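Local coordinates for Lmo0135 protein (Listeria monocytogenes EGD-e, PDB 5ISU) that probably serves as the substrate-binding component of an ABC transporter, capturing peptides outside the cell for uptake, at residues Y281-E286 against Q362-I367; L275-S280 against K328-E333; P90-D95 against V128-V133; L83-G88 against I175-Y180. All coordinates share one frame; numbering follows the deposited sequence.

In the fold
The four contacts form two clusters on opposite sides of the chain's centre, their centres about 54 to 59 Å apart from one cluster to the other. Contacts 1 and 2 touch: contact 2 uses helix 273-281 and contact 1 the connection from its end to helix 285-292, and both are buried and largely apolar, with one hydrogen bond from a side-chain amide in contact 1 and none across contact 2. Contacts 3 and 4 also touch, since segment 83-88 and segment 90-95 follow one another and Trp-85 NE1 bonds to Asp-95 OD2. There backbone carbonyls do most of the work, in a partly buried meeting of helix start and turn in contact 3 and a buried glycine-rich loop junction in contact 4.

Contact 1. Residues Y281-E286 against Q362-I367; sequences YALDRE and QQYKEI
Ala-282 presses its methyl group into the end of helix 351-365, and this is the compact part of the contact. Its CB is 4.0 Å from Ile-367 CD1 and equally near CG2 of the same residue, while CD1 of Tyr-364 approaches it with the ring edge. The small methyl of alanine suits this close setting between the isoleucine and the tyrosine ring. Beside it Leu-283 completes the apolar patch: its CD2 lies 3.8 Å from Gln-363 CB, and its CD1 reaches Tyr-364 OH at 3.7 Å. That hydroxyl finds its polar partner in the carbonyl of Leu-279, which fixes the far end of the ring.

The buried backbone needs a polar partner too. Gln-363 supplies it, because its chain bends at chi2 (-55°) and brings the amide round to the oxygen end of the Ala-282 carbonyl. NE2 donates to Ala-282 O at 3.1 Å, with an N-H...O angle of 154° and the donor almost in line with the C=O bond. Gln-322 adds a second, weak bond to the same oxygen.

Away from this centre the contact opens. Glu-366 and Glu-286 are exposed, as suits their charges, and segment 281-286 draws away from helix 351-365 at Asp-284, whose carboxylate caps helix 285-292 by accepting from Glu-287 N. The whole is a helix-to-helix connection, 273-281 to 285-292, laid against the helix of a beta-alpha-beta crossover, whose parallel strands 341-347 and 370-376 belong to the mixed alpha/beta lobe of this periplasmic-binding-protein fold.

Contact 2. Residues L275-S280 against K328-E333; sequences LRQALS and KKLVKE
Ala-278 and Leu-330 face each other across an antiparallel helix pair, in which the segments of helix 273-281 and helix 324-334 run at 158° to each other with their axes 8.0 Å apart. So close an approach is possible because the residue facing the partner helix is an alanine: Ala-278 CB lies 3.8 Å from Leu-330 CB and also rests against the backbone of Val-331.

From there the two methyls of Leu-330 meet Gln-277 at an oblique crossing. CD1 is 4.2 Å from Gln-277 CB, and CD2 comes to 4.1 Å from Gln-277 OE1. Beyond Ala-278, at the other flank, Leu-275 CD1 touches Val-331 CG2 more loosely, at 4.4 Å. Leucine and valine suit these positions, since the interface is largely apolar and no polar group of one segment bonds to the other.

The next shell holds these side chains in place. Tyr-281 packs on Leu-330, and the amide nitrogen of Gln-277 makes weak bonds to Tyr-320 OH and Asp-458 O. Arg-276 turns from the partner helix, its guanidinium bonding to the carbonyls of Leu-270 and Asp-459. One turn on, Ser-280 OG donates to Arg-276 O at 2.9 Å.

Contact 3. Residues P90-D95 against V128-V133; sequences PLTADD and VDDTTV
Thr-92 packs against the turn at Asp-130, and each atom of its side chain has a separate task. CB lies 3.3 Å from Asp-130 O. The CG2 methyl continues along the aspartate side chain, 4.1 Å from Asp-130 CB, the two side chains pointing the same way. The hydroxyl, set between the backbone N and carbonyl carbon (chi1 73°), turns back to its own helix, where OG1 accepts a bond from Asp-94 N at 3.1 Å. A threonine serves both needs, with a methyl for packing and an oxygen for capping.

The next residue makes the polar link. Ala-93 N donates to Asp-130 O at 2.7 Å, the donor tilted 31° from the carbonyl plane, so a backbone N-H at the helix start is satisfied by the turn. Its small CB fits between the Asp-129 carbonyl and Val-133, 3.3 Å from Asp-129 O and 3.6 Å from Val-133 CG2.

The carboxylates of Asp-94 and Asp-130 approach without touching; the positive end of the helix dipole may ease their like charges. Asp-95 closes the cap by accepting from Thr-92 N through OD2, at 3.1 Å, an oxygen that also serves Trp-85 NE1. Thr-92 and Asp-95 thus form a capping box, which starts helix 93-104 against the type I turn of the beta hairpin joining strands 121-129 and 132-136.

Contact 4. Residues L83-G88 against I175-Y180; sequences LTWHDG and IGSGPY
A type I turn from Trp-85 to Gly-88 docks on the glycine-rich run Gly-Ser-Gly-Pro-Tyr, a sequence familiar from family 5 solute-binding proteins, and His-86 clasps it with both backbone and ring. His-86 N donates to Gly-176 O at 2.9 Å, nearly in line with the carbonyl bond though bent at the hydrogen (134°). The same oxygen sits 3.0 Å above the imidazole plane, over its centre. At the ring's edge NE2 donates to Gly-178 O, 2.8 Å away and in the ring plane, through a straighter bond of 165°. The bond from NE2 and the carbonyl over the face should together limit rotation of the ring.

Glycine suits position 176, since a CB there would crowd His-86 CE1; at 178 one would run into Pro-179. Trp-85 comes in edge-on, its CE3 3.3 Å from Gly-176 O. Ile-175 CG2 lies 3.7 Å from Asp-87 OD2, an oxygen held by His-157.

Phe-196 meets the His-86 ring edge-to-face, and Ser-177 OG bonds to Ala-50 N. The junction thus ties the loop between strand 74-79 and helix 93-104 to the lead-in of strand 180-186, next to the end of helix 39-48.

Contact 1. Residues Y281-E286 against Q362-I367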
loop_
_atom_site.group_PDB
_atom_site.type_symbol
_atom_site.label_atom_id
_atom_site.label_comp_id
_atom_site.label_asym_id
_atom_site.label_seq_id
_atom_site.Cartn_x
_atom_site.Cartn_y
_atom_site.Cartn_z
ATOM N N TYR A 281 -12.215 24.733 -0.172
ATOM C CA TYR A 281 -11.708 26.090 0.068
ATOM C C TYR A 281 -11.705 26.517 1.534
ATOM O O TYR A 281 -11.006 27.452 1.895
ATOM C CB TYR A 281 -12.523 27.130 -0.710
ATOM C CG TYR A 281 -12.157 27.285 -2.164
ATOM C CD1 TYR A 281 -10.919 27.815 -2.529
ATOM C CD2 TYR A 281 -13.081 27.017 -3.176
ATOM C CE1 TYR A 281 -10.583 28.000 -3.863
ATOM C CE2 TYR A 281 -12.758 27.220 -4.512
ATOM C CZ TYR A 281 -11.509 27.709 -4.847
ATOM O OH TYR A 281 -11.187 27.896 -6.165
ATOM N N ALA A 282 -12.513 25.877 2.371
ATOM C CA ALA A 282 -12.534 26.224 3.790
ATOM C C ALA A 282 -11.327 25.661 4.556
ATOM O O ALA A 282 -11.089 26.052 5.699
ATOM C CB ALA A 282 -13.825 25.722 4.430
ATOM N N LEU A 283 -10.561 24.778 3.915
ATOM C CA LEU A 283 -9.470 24.074 4.576
ATOM C C LEU A 283 -8.071 24.507 4.161
ATOM O O LEU A 283 -7.881 25.066 3.083
ATOM C CB LEU A 283 -9.620 22.577 4.289
ATOM C CG LEU A 283 -10.990 21.948 4.569
ATOM C CD1 LEU A 283 -11.033 20.505 4.096
ATOM C CD2 LEU A 283 -11.344 22.031 6.045
ATOM N N ASP A 284 -7.106 24.230 5.045
ATOM C CA ASP A 284 -5.670 24.507 4.809
ATOM C C ASP A 284 -4.838 23.308 5.232
ATOM O O ASP A 284 -4.770 22.960 6.414
ATOM C CB ASP A 284 -5.175 25.747 5.541
ATOM C CG ASP A 284 -3.665 25.935 5.403
ATOM O OD1 ASP A 284 -2.889 25.186 6.037
ATOM O OD2 ASP A 284 -3.248 26.836 4.653
ATOM N N ARG A 285 -4.160 22.725 4.262
ATOM C CA ARG A 285 -3.371 21.527 4.485
ATOM C C ARG A 285 -2.286 21.577 5.557
ATOM O O ARG A 285 -2.187 20.635 6.326
ATOM C CB ARG A 285 -2.775 21.060 3.159
ATOM C CG ARG A 285 -3.842 20.494 2.241
ATOM C CD ARG A 285 -3.305 20.098 0.896
ATOM N NE ARG A 285 -4.368 19.483 0.096
ATOM C CZ ARG A 285 -5.218 20.145 -0.704
ATOM N NH1 ARG A 285 -6.149 19.480 -1.383
ATOM N NH2 ARG A 285 -5.154 21.465 -0.838
ATOM N N GLU A 286 -1.471 22.638 5.604
ATOM C CA GLU A 286 -0.411 22.726 6.638
ATOM C C GLU A 286 -1.011 22.713 8.037
ATOM O O GLU A 286 -0.430 22.143 8.947
ATOM C CB GLU A 286 0.502 23.938 6.454
ATOM C CG GLU A 286 1.336 23.848 5.187
ATOM C CD GLU A 286 2.538 24.798 5.144
ATOM O OE1 GLU A 286 3.183 24.828 4.076
ATOM O OE2 GLU A 286 2.856 25.489 6.155
ATOM N N GLN A 362 -14.566 22.736 12.871
ATOM C CA GLN A 362 -14.155 24.103 13.166
ATOM C C GLN A 362 -14.219 24.965 11.904
ATOM O O GLN A 362 -14.830 26.036 11.914
ATOM C CB GLN A 362 -12.713 24.082 13.688
ATOM C CG GLN A 362 -12.139 25.416 14.155
ATOM C CD GLN A 362 -10.614 25.388 14.222
ATOM O OE1 GLN A 362 -9.936 25.149 13.213
ATOM N NE2 GLN A 362 -10.069 25.660 15.393
ATOM N N GLN A 363 -13.616 24.476 10.807
ATOM C CA GLN A 363 -13.554 25.245 9.560
ATOM C C GLN A 363 -14.880 25.377 8.878
ATOM O O GLN A 363 -15.146 26.401 8.261
ATOM C CB GLN A 363 -12.512 24.676 8.583
ATOM C CG GLN A 363 -11.074 24.800 9.092
ATOM C CD GLN A 363 -10.687 26.230 9.467
ATOM O OE1 GLN A 363 -10.254 26.489 10.590
ATOM N NE2 GLN A 363 -10.895 27.167 8.548
ATOM N N TYR A 364 -15.708 24.342 8.956
ATOM C CA TYR A 364 -17.029 24.419 8.345
ATOM C C TYR A 364 -17.939 25.341 9.150
ATOM O O TYR A 364 -18.736 26.072 8.562
ATOM C CB TYR A 364 -17.642 23.038 8.073
ATOM C CG TYR A 364 -16.819 22.171 7.118
ATOM C CD1 TYR A 364 -16.011 22.737 6.119
ATOM C CD2 TYR A 364 -16.927 20.790 7.145
ATOM C CE1 TYR A 364 -15.281 21.946 5.244
ATOM C CE2 TYR A 364 -16.209 19.993 6.254
ATOM C CZ TYR A 364 -15.391 20.576 5.312
ATOM O OH TYR A 364 -14.686 19.787 4.435
ATOM N N LYS A 365 -17.806 25.341 10.477
ATOM C CA LYS A 365 -18.574 26.286 11.289
ATOM C C LYS A 365 -18.388 27.707 10.772
ATOM O O LYS A 365 -19.367 28.435 10.594
ATOM C CB LYS A 365 -18.172 26.261 12.769
ATOM C CG LYS A 365 -18.860 25.206 13.618
ATOM C CD LYS A 365 -18.600 25.450 15.104
ATOM C CE LYS A 365 -19.331 24.433 15.973
ATOM N NZ LYS A 365 -19.124 24.671 17.431
ATOM N N GLU A 366 -17.136 28.075 10.497
ATOM C CA GLU A 366 -16.801 29.426 10.041
ATOM C C GLU A 366 -17.395 29.806 8.669
ATOM O O GLU A 366 -17.500 30.995 8.357
ATOM C CB GLU A 366 -15.285 29.643 10.063
ATOM C CG GLU A 366 -14.888 31.114 9.977
ATOM C CD GLU A 366 -13.400 31.351 10.126
ATOM O OE1 GLU A 366 -12.992 32.535 10.169
ATOM O OE2 GLU A 366 -12.635 30.367 10.202
ATOM N N ILE A 367 -17.781 28.821 7.853
ATOM C CA ILE A 367 -18.432 29.129 6.558
ATOM C C ILE A 367 -19.953 28.886 6.616
ATOM O O ILE A 367 -20.599 28.749 5.581
ATOM C CB ILE A 367 -17.799 28.389 5.333
ATOM C CG1 ILE A 367 -18.003 26.867 5.395
ATOM C CG2 ILE A 367 -16.326 28.735 5.220
ATOM C CD1 ILE A 367 -17.736 26.162 4.075
#

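Contact 2. Residues L275-S280 against K328-E333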
loop_
_atom_site.group_PDB
_atom_site.type_symbol
_atom_site.label_atom_id
_atom_site.label_comp_id
_atom_site.label_asym_id
_atom_site.label_seq_id
_atom_site.Cartn_x
_atom_site.Cartn_y
_atom_site.Cartn_z
ATOM N N LEU A 275 -20.876 22.972 -3.556
ATOM C CA LEU A 275 -20.769 22.630 -2.140
ATOM C C LEU A 275 -19.457 21.917 -1.854
ATOM O O LEU A 275 -18.779 22.238 -0.875
ATOM C CB LEU A 275 -21.930 21.761 -1.680
ATOM C CG LEU A 275 -21.963 21.442 -0.178
ATOM C CD1 LEU A 275 -21.893 22.710 0.674
ATOM C CD2 LEU A 275 -23.206 20.636 0.159
ATOM N N ARG A 276 -19.096 20.957 -2.712
ATOM C CA ARG A 276 -17.847 20.204 -2.554
ATOM C C ARG A 276 -16.632 21.131 -2.606
ATOM O O ARG A 276 -15.667 20.940 -1.853
ATOM C CB ARG A 276 -17.710 19.090 -3.607
ATOM C CG ARG A 276 -18.776 18.007 -3.492
ATOM C CD ARG A 276 -18.399 16.720 -4.198
ATOM N NE ARG A 276 -18.162 16.893 -5.630
ATOM C CZ ARG A 276 -19.095 16.822 -6.589
ATOM N NH1 ARG A 276 -20.377 16.605 -6.296
ATOM N NH2 ARG A 276 -18.742 16.979 -7.862
ATOM N N GLN A 277 -16.689 22.129 -3.485
ATOM C CA GLN A 277 -15.606 23.102 -3.619
ATOM C C GLN A 277 -15.565 24.026 -2.411
ATOM O O GLN A 277 -14.481 24.401 -1.943
ATOM C CB GLN A 277 -15.750 23.907 -4.897
ATOM C CG GLN A 277 -15.499 23.111 -6.167
ATOM C CD GLN A 277 -15.764 23.920 -7.427
ATOM O OE1 GLN A 277 -16.458 24.929 -7.387
ATOM N NE2 GLN A 277 -15.221 23.470 -8.554
ATOM N N ALA A 278 -16.738 24.389 -1.894
ATOM C CA ALA A 278 -16.795 25.225 -0.691
ATOM C C ALA A 278 -16.116 24.516 0.490
ATOM O O ALA A 278 -15.373 25.138 1.247
ATOM C CB ALA A 278 -18.230 25.570 -0.341
ATOM N N LEU A 279 -16.344 23.207 0.605
ATOM C CA LEU A 279 -15.795 22.389 1.691
ATOM C C LEU A 279 -14.311 22.066 1.496
ATOM O O LEU A 279 -13.695 21.421 2.355
ATOM C CB LEU A 279 -16.602 21.096 1.852
ATOM C CG LEU A 279 -18.095 21.244 2.162
ATOM C CD1 LEU A 279 -18.796 19.892 2.127
ATOM C CD2 LEU A 279 -18.342 21.944 3.496
ATOM N N SER A 280 -13.762 22.483 0.356
ATOM C CA SER A 280 -12.343 22.327 0.072
ATOM C C SER A 280 -11.661 23.669 0.383
ATOM O O SER A 280 -10.645 23.730 1.110
ATOM C CB SER A 280 -12.117 21.925 -1.394
ATOM O OG SER A 280 -12.809 20.733 -1.697
ATOM N N LYS A 328 -17.668 30.948 1.380
ATOM C CA LYS A 328 -18.992 31.488 1.745
ATOM C C LYS A 328 -19.831 31.750 0.484
ATOM O O LYS A 328 -21.026 31.482 0.464
ATOM C CB LYS A 328 -18.869 32.742 2.634
ATOM C CG LYS A 328 -18.454 32.424 4.073
ATOM C CD LYS A 328 -18.252 33.660 4.952
ATOM C CE LYS A 328 -17.007 34.450 4.549
ATOM N NZ LYS A 328 -16.696 35.630 5.418
ATOM N N LYS A 329 -19.182 32.271 -0.556
ATOM C CA LYS A 329 -19.822 32.500 -1.858
ATOM C C LYS A 329 -20.386 31.214 -2.465
ATOM O O LYS A 329 -21.515 31.193 -2.944
ATOM C CB LYS A 329 -18.823 33.133 -2.856
ATOM C CG LYS A 329 -18.953 34.637 -3.077
ATOM C CD LYS A 329 -20.003 34.906 -4.155
ATOM C CE LYS A 329 -20.199 36.386 -4.456
ATOM N NZ LYS A 329 -20.846 37.117 -3.333
ATOM N N LEU A 330 -19.593 30.150 -2.434
ATOM C CA LEU A 330 -19.997 28.868 -3.019
ATOM C C LEU A 330 -21.110 28.143 -2.252
ATOM O O LEU A 330 -22.018 27.561 -2.867
ATOM C CB LEU A 330 -18.773 27.969 -3.201
ATOM C CG LEU A 330 -17.870 28.463 -4.335
ATOM C CD1 LEU A 330 -16.447 27.966 -4.171
ATOM C CD2 LEU A 330 -18.443 28.073 -5.695
ATOM N N VAL A 331 -21.043 28.169 -0.926
ATOM C CA VAL A 331 -22.092 27.530 -0.137
ATOM C C VAL A 331 -23.441 28.251 -0.397
ATOM O O VAL A 331 -24.490 27.612 -0.401
ATOM C CB VAL A 331 -21.725 27.417 1.369
ATOM C CG1 VAL A 331 -21.409 28.774 1.975
ATOM C CG2 VAL A 331 -22.846 26.734 2.148
ATOM N N LYS A 332 -23.385 29.566 -0.644
ATOM C CA LYS A 332 -24.572 30.371 -0.993
ATOM C C LYS A 332 -25.126 29.878 -2.339
ATOM O O LYS A 332 -26.267 29.421 -2.413
ATOM C CB LYS A 332 -24.184 31.862 -1.078
ATOM C CG LYS A 332 -25.259 32.854 -1.524
ATOM C CD LYS A 332 -26.312 33.134 -0.465
ATOM C CE LYS A 332 -27.242 34.254 -0.918
ATOM N NZ LYS A 332 -28.234 34.655 0.119
ATOM N N GLU A 333 -24.290 29.947 -3.381
ATOM C CA GLU A 333 -24.646 29.495 -4.739
ATOM C C GLU A 333 -25.104 28.041 -4.770
ATOM O O GLU A 333 -25.845 27.640 -5.666
ATOM C CB GLU A 333 -23.449 29.604 -5.691
ATOM C CG GLU A 333 -22.944 31.010 -5.986
ATOM C CD GLU A 333 -21.679 31.010 -6.847
ATOM O OE1 GLU A 333 -21.303 29.939 -7.394
ATOM O OE2 GLU A 333 -21.061 32.089 -6.982
#

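Contact 3. Residues P90-D95 against V128-V133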
loop_
_atom_site.group_PDB
_atom_site.type_symbol
_atom_site.label_atom_id
_atom_site.label_comp_id
_atom_site.label_asym_id
_atom_site.label_seq_id
_atom_site.Cartn_x
_atom_site.Cartn_y
_atom_site.Cartn_z
ATOM N N PRO A 90 16.106 -26.446 -6.954
ATOM C CA PRO A 90 16.328 -25.305 -7.834
ATOM C C PRO A 90 15.105 -24.411 -7.995
ATOM O O PRO A 90 13.977 -24.892 -7.907
ATOM C CB PRO A 90 16.637 -25.961 -9.188
ATOM C CG PRO A 90 17.225 -27.268 -8.846
ATOM C CD PRO A 90 16.550 -27.708 -7.576
ATOM N N LEU A 91 15.345 -23.118 -8.206
ATOM C CA LEU A 91 14.271 -22.161 -8.490
ATOM C C LEU A 91 14.466 -21.806 -9.965
ATOM O O LEU A 91 15.512 -21.256 -10.335
ATOM C CB LEU A 91 14.354 -20.940 -7.573
ATOM C CG LEU A 91 13.202 -19.909 -7.625
ATOM C CD1 LEU A 91 13.220 -19.059 -6.368
ATOM C CD2 LEU A 91 13.233 -19.035 -8.871
ATOM N N THR A 92 13.481 -22.174 -10.804
ATOM C CA THR A 92 13.541 -21.974 -12.248
ATOM C C THR A 92 12.259 -21.357 -12.799
ATOM O O THR A 92 11.338 -21.042 -12.059
ATOM C CB THR A 92 13.701 -23.331 -12.966
ATOM O OG1 THR A 92 12.463 -24.061 -12.902
ATOM C CG2 THR A 92 14.850 -24.170 -12.344
ATOM N N ALA A 93 12.209 -21.214 -14.116
ATOM C CA ALA A 93 11.027 -20.706 -14.792
ATOM C C ALA A 93 9.789 -21.552 -14.486
ATOM O O ALA A 93 8.691 -21.015 -14.408
ATOM C CB ALA A 93 11.258 -20.672 -16.295
ATOM N N ASP A 94 9.964 -22.865 -14.312
ATOM C CA ASP A 94 8.823 -23.739 -14.003
ATOM C C ASP A 94 8.056 -23.285 -12.753
ATOM O O ASP A 94 6.854 -23.503 -12.661
ATOM C CB ASP A 94 9.270 -25.194 -13.844
ATOM C CG ASP A 94 9.675 -25.847 -15.164
ATOM O OD1 ASP A 94 9.548 -25.223 -16.232
ATOM O OD2 ASP A 94 10.114 -27.014 -15.124
ATOM N N ASP A 95 8.758 -22.671 -11.793
ATOM C CA ASP A 95 8.122 -22.148 -10.584
ATOM C C ASP A 95 7.313 -20.885 -10.929
ATOM O O ASP A 95 6.193 -20.695 -10.442
ATOM C CB ASP A 95 9.170 -21.832 -9.524
ATOM C CG ASP A 95 9.852 -23.069 -8.997
ATOM O OD1 ASP A 95 9.138 -23.950 -8.462
ATOM O OD2 ASP A 95 11.107 -23.134 -9.076
ATOM N N VAL A 128 10.550 -21.098 -21.554
ATOM C CA VAL A 128 11.383 -21.402 -22.722
ATOM C C VAL A 128 12.582 -22.270 -22.294
ATOM O O VAL A 128 12.938 -23.216 -22.993
ATOM C CB VAL A 128 11.874 -20.124 -23.446
ATOM C CG1 VAL A 128 12.675 -20.491 -24.696
ATOM C CG2 VAL A 128 10.696 -19.228 -23.821
ATOM N N ASP A 129 13.185 -21.924 -21.152
ATOM C CA ASP A 129 14.320 -22.649 -20.557
ATOM C C ASP A 129 14.087 -22.644 -19.071
ATOM O O ASP A 129 13.080 -22.129 -18.591
ATOM C CB ASP A 129 15.647 -21.890 -20.734
ATOM C CG ASP A 129 15.950 -21.525 -22.153
ATOM O OD1 ASP A 129 15.700 -22.341 -23.065
ATOM O OD2 ASP A 129 16.502 -20.420 -22.349
ATOM N N ASP A 130 15.062 -23.170 -18.339
ATOM C CA ASP A 130 15.028 -23.102 -16.888
ATOM C C ASP A 130 15.187 -21.657 -16.406
ATOM O O ASP A 130 14.651 -21.309 -15.356
ATOM C CB ASP A 130 16.112 -23.985 -16.258
ATOM C CG ASP A 130 15.710 -25.455 -16.177
ATOM O OD1 ASP A 130 14.514 -25.764 -16.353
ATOM O OD2 ASP A 130 16.588 -26.302 -15.883
ATOM N N THR A 131 15.899 -20.817 -17.162
ATOM C CA THR A 131 16.086 -19.414 -16.773
ATOM C C THR A 131 15.352 -18.396 -17.671
ATOM O O THR A 131 15.742 -17.234 -17.713
ATOM C CB THR A 131 17.590 -19.036 -16.710
ATOM O OG1 THR A 131 18.162 -19.018 -18.021
ATOM C CG2 THR A 131 18.352 -20.018 -15.846
ATOM N N THR A 132 14.281 -18.809 -18.348
ATOM C CA THR A 132 13.550 -17.902 -19.244
ATOM C C THR A 132 12.039 -18.120 -19.206
ATOM O O THR A 132 11.554 -19.187 -19.555
ATOM C CB THR A 132 14.030 -18.045 -20.714
ATOM O OG1 THR A 132 15.443 -17.815 -20.800
ATOM C CG2 THR A 132 13.286 -17.054 -21.658
ATOM N N VAL A 133 11.309 -17.086 -18.813
ATOM C CA VAL A 133 9.845 -17.099 -18.758
ATOM C C VAL A 133 9.340 -16.133 -19.830
ATOM O O VAL A 133 9.835 -15.004 -19.922
ATOM C CB VAL A 133 9.328 -16.582 -17.398
ATOM C CG1 VAL A 133 7.836 -16.810 -17.271
ATOM C CG2 VAL A 133 10.044 -17.266 -16.245
#

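Contact 4. Residues L83-G88 against I175-Y180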
loop_
_atom_site.group_PDB
_atom_site.type_symbol
_atom_site.label_atom_id
_atom_site.label_comp_id
_atom_site.label_asym_id
_atom_site.label_seq_id
_atom_site.Cartn_x
_atom_site.Cartn_y
_atom_site.Cartn_z
ATOM N N LEU A 83 19.801 -20.313 -8.780
ATOM C CA LEU A 83 18.920 -19.978 -7.663
ATOM C C LEU A 83 18.359 -21.242 -7.029
ATOM O O LEU A 83 18.123 -22.227 -7.717
ATOM C CB LEU A 83 17.740 -19.156 -8.152
ATOM C CG LEU A 83 18.060 -17.804 -8.769
ATOM C CD1 LEU A 83 16.780 -17.203 -9.328
ATOM C CD2 LEU A 83 18.707 -16.884 -7.726
ATOM N N THR A 84 18.130 -21.203 -5.725
ATOM C CA THR A 84 17.529 -22.315 -5.020
ATOM C C THR A 84 16.528 -21.829 -3.992
ATOM O O THR A 84 16.544 -20.665 -3.577
ATOM C CB THR A 84 18.565 -23.177 -4.285
ATOM O OG1 THR A 84 19.268 -22.374 -3.324
ATOM C CG2 THR A 84 19.558 -23.812 -5.267
ATOM N N TRP A 85 15.640 -22.739 -3.615
ATOM C CA TRP A 85 14.655 -22.513 -2.559
ATOM C C TRP A 85 15.341 -22.914 -1.249
ATOM O O TRP A 85 16.451 -23.471 -1.283
ATOM C CB TRP A 85 13.408 -23.393 -2.757
ATOM C CG TRP A 85 12.633 -23.066 -3.941
ATOM C CD1 TRP A 85 12.657 -23.710 -5.139
ATOM C CD2 TRP A 85 11.697 -21.985 -4.078
ATOM N NE1 TRP A 85 11.787 -23.110 -6.013
ATOM C CE2 TRP A 85 11.184 -22.045 -5.389
ATOM C CE3 TRP A 85 11.242 -20.980 -3.218
ATOM C CZ2 TRP A 85 10.229 -21.142 -5.865
ATOM C CZ3 TRP A 85 10.288 -20.075 -3.686
ATOM C CH2 TRP A 85 9.788 -20.172 -5.010
ATOM N N HIS A 86 14.676 -22.679 -0.108
ATOM C CA HIS A 86 15.272 -22.977 1.214
ATOM C C HIS A 86 15.577 -24.450 1.496
ATOM O O HIS A 86 16.434 -24.755 2.313
ATOM C CB HIS A 86 14.423 -22.395 2.358
ATOM C CG HIS A 86 14.340 -20.905 2.334
ATOM N ND1 HIS A 86 13.254 -20.204 2.814
ATOM C CD2 HIS A 86 15.178 -19.985 1.804
ATOM C CE1 HIS A 86 13.456 -18.914 2.633
ATOM N NE2 HIS A 86 14.618 -18.753 2.022
ATOM N N ASP A 87 14.873 -25.350 0.815
ATOM C CA ASP A 87 15.087 -26.786 0.974
ATOM C C ASP A 87 16.091 -27.355 -0.042
ATOM O O ASP A 87 16.245 -28.573 -0.133
ATOM C CB ASP A 87 13.740 -27.529 0.920
ATOM C CG ASP A 87 12.950 -27.224 -0.343
ATOM O OD1 ASP A 87 13.527 -26.619 -1.279
ATOM O OD2 ASP A 87 11.749 -27.594 -0.404
ATOM N N GLY A 88 16.753 -26.485 -0.815
ATOM C CA GLY A 88 17.789 -26.913 -1.756
ATOM C C GLY A 88 17.371 -27.184 -3.195
ATOM O O GLY A 88 18.240 -27.339 -4.058
ATOM N N ILE A 175 8.264 -22.495 2.607
ATOM C CA ILE A 175 9.527 -22.650 1.915
ATOM C C ILE A 175 9.635 -21.478 0.944
ATOM O O ILE A 175 8.798 -21.323 0.060
ATOM C CB ILE A 175 9.581 -23.994 1.173
ATOM C CG1 ILE A 175 9.431 -25.155 2.170
ATOM C CG2 ILE A 175 10.881 -24.133 0.398
ATOM C CD1 ILE A 175 10.492 -25.217 3.259
ATOM N N GLY A 176 10.691 -20.685 1.095
ATOM C CA GLY A 176 10.858 -19.506 0.278
ATOM C C GLY A 176 12.209 -19.368 -0.381
ATOM O O GLY A 176 12.988 -20.324 -0.458
ATOM N N SER A 177 12.431 -18.169 -0.918
ATOM C CA SER A 177 13.653 -17.791 -1.611
ATOM C C SER A 177 14.288 -16.536 -0.991
ATOM O O SER A 177 15.334 -16.069 -1.450
ATOM C CB SER A 177 13.327 -17.524 -3.076
ATOM O OG SER A 177 12.283 -16.568 -3.162
ATOM N N GLY A 178 13.656 -16.005 0.052
ATOM C CA GLY A 178 14.147 -14.799 0.712
ATOM C C GLY A 178 15.357 -15.057 1.601
ATOM O O GLY A 178 15.770 -16.196 1.768
ATOM N N PRO A 179 15.912 -13.992 2.187
ATOM C CA PRO A 179 17.111 -14.103 3.019
ATOM C C PRO A 179 16.981 -14.840 4.339
ATOM O O PRO A 179 17.998 -15.186 4.891
ATOM C CB PRO A 179 17.483 -12.651 3.273
ATOM C CG PRO A 179 16.207 -11.899 3.150
ATOM C CD PRO A 179 15.452 -12.593 2.060
ATOM N N TYR A 180 15.755 -15.060 4.832
ATOM C CA TYR A 180 15.508 -15.750 6.097
ATOM C C TYR A 180 14.550 -16.937 5.966
ATOM O O TYR A 180 13.442 -16.801 5.435
ATOM C CB TYR A 180 15.034 -14.741 7.173
ATOM C CG TYR A 180 16.198 -13.865 7.553
ATOM C CD1 TYR A 180 17.124 -14.280 8.496
ATOM C CD2 TYR A 180 16.455 -12.698 6.869
ATOM C CE1 TYR A 180 18.241 -13.516 8.788
ATOM C CE2 TYR A 180 17.564 -11.927 7.159
ATOM C CZ TYR A 180 18.450 -12.331 8.112
ATOM O OH TYR A 180 19.562 -11.560 8.363
#